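PDB 5EYI: uridylate-specific endoribonuclease nsp11 from Prrsv 16244b, which probably cleaves RNA at uridylates, degrading the 5'-polyuridines made during viral RNA replication so that host double-stranded RNA sensors are not activated. Local coordinates for residues L89-K94 / Q98-T103; W37-T42 / E46-R51; T179-Y184 / M203-K208; G80-V85 / Y117-E122. The protein carries 1 engineered substitution. All blocks are in the same frame, centred on the assembly; numbering follows the deposited sequence.

Interaction 1 (L89-K94 / Q98-T103); sequences LTKFVK and QLLPET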
loop_
_atom_site.group_PDB
_atom_site.type_symbol
_atom_site.label_atom_id
_atom_site.label_comp_id
_atom_site.label_asym_id
_atom_site.label_seq_id
_atom_site.Cartn_x
_atom_site.Cartn_y
_atom_site.Cartn_z
ATOM N N LEU A 89 18.477 21.764 -8.459
ATOM C CA LEU A 89 17.791 22.647 -7.519
ATOM C C LEU A 89 18.650 22.872 -6.293
ATOM O O LEU A 89 19.210 21.927 -5.736
ATOM C CB LEU A 89 16.443 22.062 -7.082
ATOM C CG LEU A 89 15.286 22.145 -8.075
ATOM C CD1 LEU A 89 14.030 21.599 -7.410
ATOM C CD2 LEU A 89 15.051 23.550 -8.595
ATOM N N THR A 90 18.739 24.126 -5.871
ATOM C CA THR A 90 19.415 24.466 -4.636
ATOM C C THR A 90 18.487 25.347 -3.807
ATOM O O THR A 90 18.040 26.380 -4.274
ATOM C CB THR A 90 20.757 25.176 -4.909
ATOM O OG1 THR A 90 21.453 24.488 -5.955
ATOM C CG2 THR A 90 21.626 25.174 -3.655
ATOM N N LYS A 91 18.194 24.916 -2.590
ATOM C CA LYS A 91 17.264 25.616 -1.717
ATOM C C LYS A 91 18.021 26.361 -0.627
ATOM O O LYS A 91 18.747 25.752 0.158
ATOM C CB LYS A 91 16.301 24.616 -1.082
ATOM C CG LYS A 91 15.346 25.206 -0.061
ATOM C CD LYS A 91 14.224 24.229 0.230
ATOM C CE LYS A 91 13.409 24.638 1.444
ATOM N NZ LYS A 91 12.166 23.816 1.523
ATOM N N PHE A 92 17.836 27.671 -0.573
ATOM C CA PHE A 92 18.410 28.481 0.488
ATOM C C PHE A 92 17.307 28.922 1.415
ATOM O O PHE A 92 16.306 29.447 0.944
ATOM C CB PHE A 92 19.089 29.708 -0.095
ATOM C CG PHE A 92 20.295 29.384 -0.917
ATOM C CD1 PHE A 92 21.562 29.374 -0.340
ATOM C CD2 PHE A 92 20.167 29.080 -2.264
ATOM C CE1 PHE A 92 22.684 29.068 -1.101
ATOM C CE2 PHE A 92 21.282 28.777 -3.028
ATOM C CZ PHE A 92 22.543 28.777 -2.450
ATOM N N VAL A 93 17.478 28.689 2.716
ATOM C CA VAL A 93 16.605 29.289 3.727
ATOM C C VAL A 93 17.481 30.166 4.631
ATOM O O VAL A 93 18.506 29.714 5.140
ATOM C CB VAL A 93 15.741 28.246 4.505
ATOM C CG1 VAL A 93 15.234 27.154 3.567
ATOM C CG2 VAL A 93 16.473 27.636 5.695
ATOM N N LYS A 94 17.086 31.427 4.781
ATOM C CA LYS A 94 17.849 32.442 5.515
ATOM C C LYS A 94 19.309 32.545 5.058
ATOM O O LYS A 94 20.222 32.657 5.877
ATOM C CB LYS A 94 17.743 32.205 7.028
ATOM C CG LYS A 94 16.335 32.425 7.575
ATOM C CD LYS A 94 16.350 32.885 9.029
ATOM C CE LYS A 94 14.966 33.291 9.509
ATOM N NZ LYS A 94 13.995 32.167 9.429
ATOM N N GLN A 98 20.290 24.366 1.982
ATOM C CA GLN A 98 19.722 23.253 2.727
ATOM C C GLN A 98 19.898 21.966 1.957
ATOM O O GLN A 98 19.919 21.973 0.732
ATOM C CB GLN A 98 18.227 23.481 2.959
ATOM C CG GLN A 98 17.882 24.764 3.692
ATOM C CD GLN A 98 18.578 24.878 5.029
ATOM O OE1 GLN A 98 19.345 25.818 5.274
ATOM N NE2 GLN A 98 18.333 23.906 5.896
ATOM N N LEU A 99 20.003 20.862 2.685
ATOM C CA LEU A 99 19.948 19.537 2.086
ATOM C C LEU A 99 18.523 19.302 1.589
ATOM O O LEU A 99 17.572 19.489 2.346
ATOM C CB LEU A 99 20.312 18.459 3.112
ATOM C CG LEU A 99 20.855 17.157 2.514
ATOM C CD1 LEU A 99 22.340 17.319 2.209
ATOM C CD2 LEU A 99 20.609 15.965 3.439
ATOM N N LEU A 100 18.378 18.914 0.324
ATOM C CA LEU A 100 17.075 18.525 -0.213
ATOM C C LEU A 100 16.920 17.015 -0.099
ATOM O O LEU A 100 17.902 16.292 -0.248
ATOM C CB LEU A 100 16.926 18.957 -1.675
ATOM C CG LEU A 100 16.593 20.430 -1.916
ATOM C CD1 LEU A 100 16.803 20.775 -3.383
ATOM C CD2 LEU A 100 15.162 20.752 -1.499
ATOM N N PRO A 101 15.692 16.532 0.161
ATOM C CA PRO A 101 15.470 15.093 0.241
ATOM C C PRO A 101 15.449 14.411 -1.129
ATOM O O PRO A 101 15.448 15.075 -2.166
ATOM C CB PRO A 101 14.102 14.987 0.921
ATOM C CG PRO A 101 13.401 16.238 0.538
ATOM C CD PRO A 101 14.466 17.291 0.470
ATOM N N GLU A 102 15.439 13.086 -1.104
ATOM C CA GLU A 102 15.368 12.276 -2.316
ATOM C C GLU A 102 13.919 12.233 -2.781
ATOM O O GLU A 102 13.004 12.167 -1.957
ATOM C CB GLU A 102 15.841 10.843 -2.041
ATOM C CG GLU A 102 17.268 10.699 -1.509
ATOM C CD GLU A 102 18.344 10.745 -2.583
ATOM O OE1 GLU A 102 19.495 11.110 -2.244
ATOM O OE2 GLU A 102 18.063 10.404 -3.754
ATOM N N THR A 103 13.712 12.265 -4.093
ATOM C CA THR A 103 12.361 12.194 -4.664
ATOM C C THR A 103 12.380 11.604 -6.063
ATOM O O THR A 103 13.393 11.671 -6.744
ATOM C CB THR A 103 11.684 13.597 -4.707
ATOM O OG1 THR A 103 10.329 13.471 -5.154
ATOM C CG2 THR A 103 12.412 14.546 -5.631
HETATM O O HOH W 1 19.586 22.582 -1.848
#
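The amide of Q98 and the carbonyl of K91 make the direct hydrogen bond of this contact, Q98 N donating to K91 O at 2.8 Å. Within the same pair of residues, where the two backbones stand too far apart for a second direct bond, a water joins K91 N to Q98 O, accepting from the first and donating to the second, 2.7 Å from Q98 O. The pair lies at the open end of a beta hairpin in which strand 85-93, part of the mixed sheet of the N-terminal domain, turns back antiparallel into strand 96-98 before the chain leaves toward the endoribonuclease part. L100 then folds its side chain back over the strand. With CG anti to its carbonyl carbon (chi1 -79°), the fork straddles two strand residues: L100 CD1 lies 3.6 Å from L89 O and close to L89 CB, while L100 CD2 meets K91 CD at 4.0 Å. The lysine chain, extended throughout with CG anti to the backbone N (chi1 175°), crosses the leucine at about a right angle and lends its methylenes to the contact. At the turn end V93 CG1 rests against Q98 CG at 3.6 Å, again crosswise. R64 grips the departing loop twice, hydrogen-bonding to L100 O and forming a salt bridge with E102, and farther along P101 and T103 lie against M204.

Interaction 2 (W37-T42 / E46-R51); sequences WPVVTT and EKWPDR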
loop_
_atom_site.group_PDB
_atom_site.type_symbol
_atom_site.label_atom_id
_atom_site.label_comp_id
_atom_site.label_asym_id
_atom_site.label_seq_id
_atom_site.Cartn_x
_atom_site.Cartn_y
_atom_site.Cartn_z
ATOM N N TRP A 37 10.290 37.396 0.118
ATOM C CA TRP A 37 9.444 36.248 -0.241
ATOM C C TRP A 37 10.306 35.056 -0.615
ATOM O O TRP A 37 11.391 35.237 -1.151
ATOM C CB TRP A 37 8.557 36.619 -1.427
ATOM C CG TRP A 37 7.461 37.520 -1.042
ATOM C CD1 TRP A 37 7.471 38.877 -1.058
ATOM C CD2 TRP A 37 6.181 37.130 -0.543
ATOM N NE1 TRP A 37 6.276 39.363 -0.612
ATOM C CE2 TRP A 37 5.460 38.312 -0.286
ATOM C CE3 TRP A 37 5.570 35.890 -0.288
ATOM C CZ2 TRP A 37 4.163 38.303 0.217
ATOM C CZ3 TRP A 37 4.276 35.876 0.200
ATOM C CH2 TRP A 37 3.582 37.079 0.448
ATOM N N PRO A 38 9.840 33.828 -0.336
ATOM C CA PRO A 38 10.524 32.699 -0.978
ATOM C C PRO A 38 10.374 32.804 -2.498
ATOM O O PRO A 38 9.256 32.985 -2.993
ATOM C CB PRO A 38 9.783 31.467 -0.434
ATOM C CG PRO A 38 9.047 31.946 0.768
ATOM C CD PRO A 38 8.720 33.384 0.511
ATOM N N VAL A 39 11.480 32.731 -3.229
ATOM C CA VAL A 39 11.422 32.880 -4.684
ATOM C C VAL A 39 12.090 31.702 -5.393
ATOM O O VAL A 39 13.148 31.248 -4.992
ATOM C CB VAL A 39 12.021 34.224 -5.162
ATOM C CG1 VAL A 39 11.063 35.371 -4.861
ATOM C CG2 VAL A 39 13.390 34.481 -4.543
ATOM N N VAL A 40 11.432 31.206 -6.435
ATOM C CA VAL A 40 12.005 30.217 -7.328
ATOM C C VAL A 40 12.553 31.009 -8.505
ATOM O O VAL A 40 11.894 31.923 -9.009
ATOM C CB VAL A 40 11.001 29.117 -7.756
ATOM C CG1 VAL A 40 9.730 29.685 -8.384
ATOM C CG2 VAL A 40 11.673 28.126 -8.707
ATOM N N THR A 41 13.768 30.679 -8.917
ATOM C CA THR A 41 14.532 31.541 -9.805
ATOM C C THR A 41 15.681 30.770 -10.446
ATOM O O THR A 41 16.050 29.693 -9.967
ATOM C CB THR A 41 15.097 32.750 -9.021
ATOM O OG1 THR A 41 15.755 33.656 -9.916
ATOM C CG2 THR A 41 16.075 32.302 -7.917
ATOM N N THR A 42 16.231 31.317 -11.533
ATOM C CA THR A 42 17.499 30.817 -12.084
ATOM C C THR A 42 18.677 31.723 -11.724
ATOM O O THR A 42 19.806 31.441 -12.128
ATOM C CB THR A 42 17.447 30.596 -13.610
ATOM O OG1 THR A 42 17.234 31.837 -14.277
ATOM C CG2 THR A 42 16.338 29.646 -13.968
ATOM N N GLU A 46 22.167 36.415 -3.746
ATOM C CA GLU A 46 22.309 36.415 -2.285
ATOM C C GLU A 46 21.465 37.473 -1.562
ATOM O O GLU A 46 21.265 37.373 -0.364
ATOM C CB GLU A 46 23.784 36.546 -1.893
ATOM C CG GLU A 46 24.559 35.260 -2.140
ATOM C CD GLU A 46 26.063 35.459 -2.173
ATOM O OE1 GLU A 46 26.554 36.156 -3.090
ATOM O OE2 GLU A 46 26.753 34.899 -1.296
ATOM N N LYS A 47 20.957 38.464 -2.288
ATOM C CA LYS A 47 19.970 39.386 -1.723
ATOM C C LYS A 47 18.605 38.731 -1.444
ATOM O O LYS A 47 17.782 39.329 -0.756
ATOM C CB LYS A 47 19.783 40.614 -2.623
ATOM C CG LYS A 47 21.044 41.449 -2.764
ATOM C CD LYS A 47 20.811 42.735 -3.542
ATOM C CE LYS A 47 20.606 42.482 -5.026
ATOM N NZ LYS A 47 21.061 43.649 -5.834
ATOM N N TRP A 48 18.360 37.534 -1.985
ATOM C CA TRP A 48 17.113 36.794 -1.756
ATOM C C TRP A 48 17.394 35.583 -0.867
ATOM O O TRP A 48 17.663 34.498 -1.373
ATOM C CB TRP A 48 16.499 36.361 -3.097
ATOM C CG TRP A 48 16.429 37.469 -4.114
ATOM C CD1 TRP A 48 16.350 38.819 -3.872
ATOM C CD2 TRP A 48 16.426 37.320 -5.535
ATOM N NE1 TRP A 48 16.318 39.511 -5.054
ATOM C CE2 TRP A 48 16.363 38.618 -6.092
ATOM C CE3 TRP A 48 16.481 36.214 -6.396
ATOM C CZ2 TRP A 48 16.339 38.839 -7.470
ATOM C CZ3 TRP A 48 16.462 36.440 -7.774
ATOM C CH2 TRP A 48 16.393 37.741 -8.293
ATOM N N PRO A 49 17.319 35.760 0.470
ATOM C CA PRO A 49 17.795 34.703 1.369
ATOM C C PRO A 49 16.990 33.415 1.362
ATOM O O PRO A 49 17.536 32.370 1.693
ATOM C CB PRO A 49 17.751 35.364 2.755
ATOM C CG PRO A 49 16.729 36.434 2.631
ATOM C CD PRO A 49 16.806 36.926 1.217
ATOM N N ASP A 50 15.707 33.483 1.022
ATOM C CA ASP A 50 14.893 32.282 0.854
ATOM C C ASP A 50 14.642 32.140 -0.635
ATOM O O ASP A 50 13.871 32.895 -1.223
ATOM C CB ASP A 50 13.605 32.392 1.662
ATOM C CG ASP A 50 13.883 32.673 3.128
ATOM O OD1 ASP A 50 14.356 31.758 3.826
ATOM O OD2 ASP A 50 13.668 33.819 3.578
ATOM N N ARG A 51 15.355 31.214 -1.259
ATOM C CA ARG A 51 15.286 31.063 -2.697
ATOM C C ARG A 51 15.534 29.637 -3.121
ATOM O O ARG A 51 16.297 28.912 -2.487
ATOM C CB ARG A 51 16.271 32.014 -3.395
ATOM C CG ARG A 51 17.729 31.785 -3.048
ATOM C CD ARG A 51 18.650 32.733 -3.809
ATOM N NE ARG A 51 20.052 32.388 -3.591
ATOM C CZ ARG A 51 20.746 32.601 -2.473
ATOM N NH1 ARG A 51 20.194 33.180 -1.405
ATOM N NH2 ARG A 51 22.025 32.230 -2.420
HETATM O O HOH W 2 14.079 35.734 -0.467
#
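The indole of W48 meets T41 at its rim: T41 OG1 lies near the ring plane, 3.6 Å from W48 CZ3, and the threonine side chain stands roughly perpendicular to the tryptophan. That hydroxyl has its polar bonds elsewhere, with D22 and the backbone of Q43. V39 CG2 comes obliquely at the root of the same side chain, 3.9 Å from W48 CB. The second flat group, the guanidinium of R51, carries E46 CA over one face, toward its rim, while W48 O and P49 CA sit at its edge. R51 CG takes the position between backbone N and carbonyl carbon (chi1 61°), from which an extended chain brings R51 NH1 back to W48 O at 2.9 Å; the N-H...O angle is nearly straight (163°), but the donor reaches the carbonyl from above its plane. In the backbone, V39 and R51 pair in parallel, opening the alignment of strands 39-41 and 51-55 in the N-terminal domain. V39 N donates to D50 O at 3.1 Å, and R51 CA approaches V39 O in a CA-H...O contact. A water accepts from D50 N, 3.2 Å away, and probably donates to W37 O. N44 takes a further bond from R51 and F92 makes a cation-pi contact with it, so the bonds to W48 O and N44 fix the rotation of the guanidinium, while F92 ties the arginine to the sheet.

Interaction 3 (T179-Y184 / M203-K208); sequences TLTDVY and MMLDFK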
loop_
_atom_site.group_PDB
_atom_site.type_symbol
_atom_site.label_atom_id
_atom_site.label_comp_id
_atom_site.label_asym_id
_atom_site.label_seq_id
_atom_site.Cartn_x
_atom_site.Cartn_y
_atom_site.Cartn_z
ATOM N N THR A 179 -6.452 7.820 -9.002
ATOM C CA THR A 179 -5.244 8.623 -8.952
ATOM C C THR A 179 -4.348 8.263 -10.111
ATOM O O THR A 179 -4.320 7.122 -10.553
ATOM C CB THR A 179 -4.460 8.435 -7.644
ATOM O OG1 THR A 179 -4.177 7.052 -7.440
ATOM C CG2 THR A 179 -5.244 8.980 -6.463
ATOM N N LEU A 180 -3.591 9.241 -10.577
ATOM C CA LEU A 180 -2.798 9.080 -11.778
ATOM C C LEU A 180 -1.521 9.889 -11.664
ATOM O O LEU A 180 -1.543 10.994 -11.120
ATOM C CB LEU A 180 -3.639 9.559 -12.958
ATOM C CG LEU A 180 -3.071 9.526 -14.370
ATOM C CD1 LEU A 180 -4.228 9.312 -15.346
ATOM C CD2 LEU A 180 -2.276 10.783 -14.710
ATOM N N THR A 181 -0.417 9.333 -12.164
ATOM C CA THR A 181 0.841 10.073 -12.310
ATOM C C THR A 181 1.403 9.847 -13.704
ATOM O O THR A 181 0.893 9.016 -14.450
ATOM C CB THR A 181 1.902 9.640 -11.275
ATOM O OG1 THR A 181 2.433 8.355 -11.614
ATOM C CG2 THR A 181 1.308 9.586 -9.883
ATOM N N ASP A 182 2.446 10.606 -14.042
ATOM C CA ASP A 182 3.238 10.345 -15.246
ATOM C C ASP A 182 4.699 9.990 -14.945
ATOM O O ASP A 182 5.584 10.210 -15.782
ATOM C CB ASP A 182 3.138 11.515 -16.226
ATOM C CG ASP A 182 3.813 12.773 -15.734
ATOM O OD1 ASP A 182 4.517 12.743 -14.696
ATOM O OD2 ASP A 182 3.644 13.801 -16.417
ATOM N N VAL A 183 4.949 9.423 -13.765
ATOM C CA VAL A 183 6.305 9.039 -13.398
ATOM C C VAL A 183 6.827 7.949 -14.341
ATOM O O VAL A 183 6.063 7.103 -14.814
ATOM C CB VAL A 183 6.429 8.547 -11.936
ATOM C CG1 VAL A 183 5.926 9.607 -10.970
ATOM C CG2 VAL A 183 5.696 7.232 -11.719
ATOM N N TYR A 184 8.128 7.986 -14.595
ATOM C CA TYR A 184 8.815 6.952 -15.358
ATOM C C TYR A 184 8.721 5.633 -14.599
ATOM O O TYR A 184 9.347 5.486 -13.555
ATOM C CB TYR A 184 10.276 7.352 -15.571
ATOM C CG TYR A 184 11.080 6.393 -16.416
ATOM C CD1 TYR A 184 12.256 5.823 -15.934
ATOM C CD2 TYR A 184 10.658 6.043 -17.692
ATOM C CE1 TYR A 184 12.997 4.942 -16.709
ATOM C CE2 TYR A 184 11.398 5.165 -18.476
ATOM C CZ TYR A 184 12.570 4.627 -17.983
ATOM O OH TYR A 184 13.293 3.751 -18.755
ATOM N N MET A 203 7.219 7.713 0.205
ATOM C CA MET A 203 8.249 8.308 -0.649
ATOM C C MET A 203 7.833 9.706 -1.064
ATOM O O MET A 203 6.788 10.208 -0.650
ATOM C CB MET A 203 8.540 7.411 -1.872
ATOM C CG MET A 203 7.347 7.154 -2.780
ATOM S SD MET A 203 7.638 5.835 -3.985
ATOM C CE MET A 203 8.704 6.709 -5.112
ATOM N N MET A 204 8.680 10.348 -1.849
ATOM C CA MET A 204 8.382 11.657 -2.377
ATOM C C MET A 204 8.257 11.600 -3.893
ATOM O O MET A 204 8.979 10.846 -4.564
ATOM C CB MET A 204 9.442 12.665 -1.934
ATOM C CG MET A 204 9.231 13.160 -0.507
ATOM S SD MET A 204 10.413 14.448 -0.112
ATOM C CE MET A 204 9.460 15.491 0.987
ATOM N N LEU A 205 7.303 12.387 -4.398
ATOM C CA LEU A 205 7.091 12.613 -5.823
ATOM C C LEU A 205 7.031 14.116 -6.011
ATOM O O LEU A 205 6.166 14.775 -5.420
ATOM C CB LEU A 205 5.789 11.961 -6.275
ATOM C CG LEU A 205 5.240 12.275 -7.666
ATOM C CD1 LEU A 205 6.286 12.130 -8.761
ATOM C CD2 LEU A 205 4.068 11.355 -7.947
ATOM N N ASP A 206 7.967 14.659 -6.798
ATOM C CA ASP A 206 8.123 16.118 -6.962
ATOM C C ASP A 206 8.280 16.825 -5.605
ATOM O O ASP A 206 7.748 17.907 -5.405
ATOM C CB ASP A 206 6.929 16.717 -7.748
ATOM C CG ASP A 206 6.760 16.107 -9.130
ATOM O OD1 ASP A 206 7.781 15.764 -9.764
ATOM O OD2 ASP A 206 5.605 15.994 -9.605
ATOM N N PHE A 207 9.003 16.190 -4.684
ATOM C CA PHE A 207 9.167 16.654 -3.292
ATOM C C PHE A 207 7.890 16.712 -2.436
ATOM O O PHE A 207 7.879 17.369 -1.410
ATOM C CB PHE A 207 9.891 18.011 -3.236
ATOM C CG PHE A 207 11.237 18.008 -3.907
ATOM C CD1 PHE A 207 12.332 17.403 -3.294
ATOM C CD2 PHE A 207 11.415 18.621 -5.143
ATOM C CE1 PHE A 207 13.576 17.407 -3.900
ATOM C CE2 PHE A 207 12.661 18.627 -5.756
ATOM C CZ PHE A 207 13.746 18.019 -5.130
ATOM N N LYS A 208 6.834 16.013 -2.832
ATOM C CA LYS A 208 5.611 15.937 -2.050
ATOM C C LYS A 208 5.577 14.550 -1.423
ATOM O O LYS A 208 5.761 13.556 -2.116
ATOM C CB LYS A 208 4.404 16.171 -2.956
ATOM C CG LYS A 208 3.041 15.802 -2.394
ATOM C CD LYS A 208 2.392 16.934 -1.631
ATOM C CE LYS A 208 1.689 17.904 -2.569
ATOM N NZ LYS A 208 0.389 17.370 -3.069
#
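L205 points its forked end at two residues of the 179-184 segment, one branch for each. L205 CD1 presses on V183 CG1 at 3.4 Å, tighter than usual for two methyl groups, while L205 CD2 reaches T181 CG2 at 3.8 Å and also grazes the valine. Both partners cross the leucine at a slant. The leucine achieves this with CG anti to its backbone N (chi1 169°), which throws the fork forward from the backbone. On the other side, T181 has OG1 between its backbone N and carbonyl carbon (chi1 74°); the methyl faces the leucine while the hydroxyl accepts a weak bond, 3.5 Å long, from V183 N. L205 opens the type I' turn that joins strands 198-205 and 208-215 into a tight beta hairpin of the endoribonuclease domain, closed by L205 N to K208 O at 3.0 Å and K208 N to L205 O at 2.9 Å. The opposing segment is the chain leaving strand 173-180. It runs close to the predicted active site: T181 bonds through its backbone to H146, about 7 Å away between side chains, and V183 O accepts from H147. D182 and D206, flanking the apolar contact, have partners of their own, I110 N for the first and S106 and S161 for the second.

Interaction 4 (G80-V85 / Y117-E122); sequences GTPGVV and YLDDRE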
loop_
_atom_site.group_PDB
_atom_site.type_symbol
_atom_site.label_atom_id
_atom_site.label_comp_id
_atom_site.label_asym_id
_atom_site.label_seq_id
_atom_site.Cartn_x
_atom_site.Cartn_y
_atom_site.Cartn_z
ATOM N N GLY A 80 11.082 14.950 -19.589
ATOM C CA GLY A 80 12.301 14.443 -19.007
ATOM C C GLY A 80 12.779 13.225 -19.786
ATOM O O GLY A 80 11.975 12.493 -20.385
ATOM N N THR A 81 14.093 13.031 -19.787
ATOM C CA THR A 81 14.717 11.858 -20.375
ATOM C C THR A 81 15.256 11.023 -19.226
ATOM O O THR A 81 16.060 11.525 -18.451
ATOM C CB THR A 81 15.874 12.262 -21.302
ATOM O OG1 THR A 81 15.380 13.150 -22.298
ATOM C CG2 THR A 81 16.498 11.033 -21.995
ATOM N N PRO A 82 14.824 9.749 -19.109
ATOM C CA PRO A 82 15.323 8.877 -18.042
ATOM C C PRO A 82 16.854 8.889 -17.937
ATOM O O PRO A 82 17.538 8.801 -18.957
ATOM C CB PRO A 82 14.861 7.490 -18.484
ATOM C CG PRO A 82 13.673 7.732 -19.343
ATOM C CD PRO A 82 13.921 9.032 -20.032
ATOM N N GLY A 83 17.380 9.042 -16.726
ATOM C CA GLY A 83 18.821 9.033 -16.510
ATOM C C GLY A 83 19.591 10.279 -16.912
ATOM O O GLY A 83 20.803 10.312 -16.729
ATOM N N VAL A 84 18.917 11.299 -17.453
ATOM C CA VAL A 84 19.563 12.563 -17.792
ATOM C C VAL A 84 19.070 13.629 -16.818
ATOM O O VAL A 84 17.873 13.711 -16.533
ATOM C CB VAL A 84 19.221 13.010 -19.227
ATOM C CG1 VAL A 84 19.955 14.301 -19.575
ATOM C CG2 VAL A 84 19.540 11.911 -20.241
ATOM N N VAL A 85 19.993 14.460 -16.337
ATOM C CA VAL A 85 19.670 15.556 -15.419
ATOM C C VAL A 85 18.932 16.639 -16.189
ATOM O O VAL A 85 19.448 17.141 -17.184
ATOM C CB VAL A 85 20.945 16.175 -14.801
ATOM C CG1 VAL A 85 20.605 17.382 -13.925
ATOM C CG2 VAL A 85 21.717 15.132 -13.996
ATOM N N TYR A 117 4.623 5.996 -23.884
ATOM C CA TYR A 117 5.719 5.464 -23.094
ATOM C C TYR A 117 7.001 6.199 -23.464
ATOM O O TYR A 117 7.172 6.604 -24.607
ATOM C CB TYR A 117 5.895 3.971 -23.364
ATOM C CG TYR A 117 4.751 3.112 -22.870
ATOM C CD1 TYR A 117 4.512 2.951 -21.507
ATOM C CD2 TYR A 117 3.911 2.453 -23.765
ATOM C CE1 TYR A 117 3.469 2.158 -21.049
ATOM C CE2 TYR A 117 2.867 1.655 -23.319
ATOM C CZ TYR A 117 2.651 1.506 -21.965
ATOM O OH TYR A 117 1.614 0.723 -21.527
ATOM N N LEU A 118 7.883 6.410 -22.500
ATOM C CA LEU A 118 9.145 7.085 -22.794
ATOM C C LEU A 118 10.117 6.153 -23.496
ATOM O O LEU A 118 10.969 6.618 -24.238
ATOM C CB LEU A 118 9.785 7.669 -21.533
ATOM C CG LEU A 118 8.966 8.734 -20.789
ATOM C CD1 LEU A 118 9.796 9.324 -19.660
ATOM C CD2 LEU A 118 8.487 9.835 -21.715
ATOM N N ASP A 119 9.989 4.848 -23.263
ATOM C CA ASP A 119 10.851 3.854 -23.907
ATOM C C ASP A 119 10.279 2.441 -23.731
ATOM O O ASP A 119 9.226 2.268 -23.096
ATOM C CB ASP A 119 12.291 3.957 -23.362
ATOM C CG ASP A 119 12.386 3.775 -21.852
ATOM O OD1 ASP A 119 11.557 3.075 -21.243
ATOM O OD2 ASP A 119 13.328 4.320 -21.261
ATOM N N ASP A 120 10.965 1.445 -24.297
ATOM C CA ASP A 120 10.553 0.037 -24.177
ATOM C C ASP A 120 10.580 -0.480 -22.757
ATOM O O ASP A 120 9.770 -1.340 -22.394
ATOM C CB ASP A 120 11.455 -0.891 -25.008
ATOM C CG ASP A 120 11.155 -0.836 -26.478
ATOM O OD1 ASP A 120 9.974 -0.667 -26.865
ATOM O OD2 ASP A 120 12.121 -0.990 -27.254
ATOM N N ARG A 121 11.526 0.012 -21.966
ATOM C CA ARG A 121 11.621 -0.410 -20.578
ATOM C C ARG A 121 10.339 -0.059 -19.795
ATOM O O ARG A 121 9.843 -0.871 -19.011
ATOM C CB ARG A 121 12.856 0.194 -19.922
ATOM C CG ARG A 121 13.292 -0.523 -18.663
ATOM C CD ARG A 121 14.409 0.244 -17.979
ATOM N NE ARG A 121 14.689 -0.291 -16.649
ATOM C CZ ARG A 121 15.407 0.327 -15.708
ATOM N NH1 ARG A 121 15.948 1.530 -15.917
ATOM N NH2 ARG A 121 15.581 -0.261 -14.527
ATOM N N GLU A 122 9.785 1.127 -20.048
ATOM C CA GLU A 122 8.545 1.544 -19.395
ATOM C C GLU A 122 7.356 0.706 -19.860
ATOM O O GLU A 122 6.547 0.252 -19.044
ATOM C CB GLU A 122 8.270 3.032 -19.631
ATOM C CG GLU A 122 7.141 3.551 -18.758
ATOM C CD GLU A 122 6.960 5.053 -18.824
ATOM O OE1 GLU A 122 6.896 5.616 -19.937
ATOM O OE2 GLU A 122 6.847 5.668 -17.741
#
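Apolar contact between the two segments rests on L118 and P82. The leucine has its CG anti to the carbonyl carbon (chi1 -61°), and L118 CD1 lies 3.9 Å from G80 O and 4.2 Å from P82 CD; the leucine and proline side chains meet at a slant. A mixed contact follows beside it: P82 CG lies 3.9 Å from D119 OD2, the two side chains sliding past each other in opposite directions. That oxygen is hydrogen-bonded to the hydroxyl of Y184, whose ring also touches the proline, so P82 touches leucine, aspartate and tyrosine.

Hydrogen bonds inside each segment shape the two partners. In 80-85 a type II turn from T81 to V84 is closed by V84 N to T81 O at 3.0 Å, with G83 taking the positive phi of its third position. In 117-122, D119 OD1 accepts from E122 N at 2.9 Å, and E122 OE1 in turn accepts from L118 N at 2.9 Å in a nearly straight bond (166°). The glutamate is further held by a salt bridge with R109 and, through OE2, by the amide of L185.

V84, the last residue of the turn, and V85 help to line the pocket that holds 2-(2-methoxyethoxy)ethanol. The arrangement is that of an aspartate N-cap at the start of helix 120-128, with E122 also accepting from the amide of L118, the residue before the cap, and with a beta turn of the N-terminal domain packed against the cap.

In the fold
Interactions 1 and 2 belong to one sheet of the N-terminal domain, their centres 12 Å apart: F92 N meets R51 O at 2.8 Å, and K94 N meets D50 OD1 at 2.9 Å. The far end of segment 98-103 reaches interaction 3, where T103 OG1 lies 3.0 Å from M204 O. Interactions 3 and 4, with centres 15 Å apart, are joined by Y184 OH and D119 OD2 at 2.6 Å. Interactions 2, 1, 3 and 4 thus touch in that order, from the sheet to the endoribonuclease part. Interaction 3 comes nearest the predicted active site, the side chain of T181 about 7 Å from that of H146, whereas interaction 4 holds two residues of the ligand pocket.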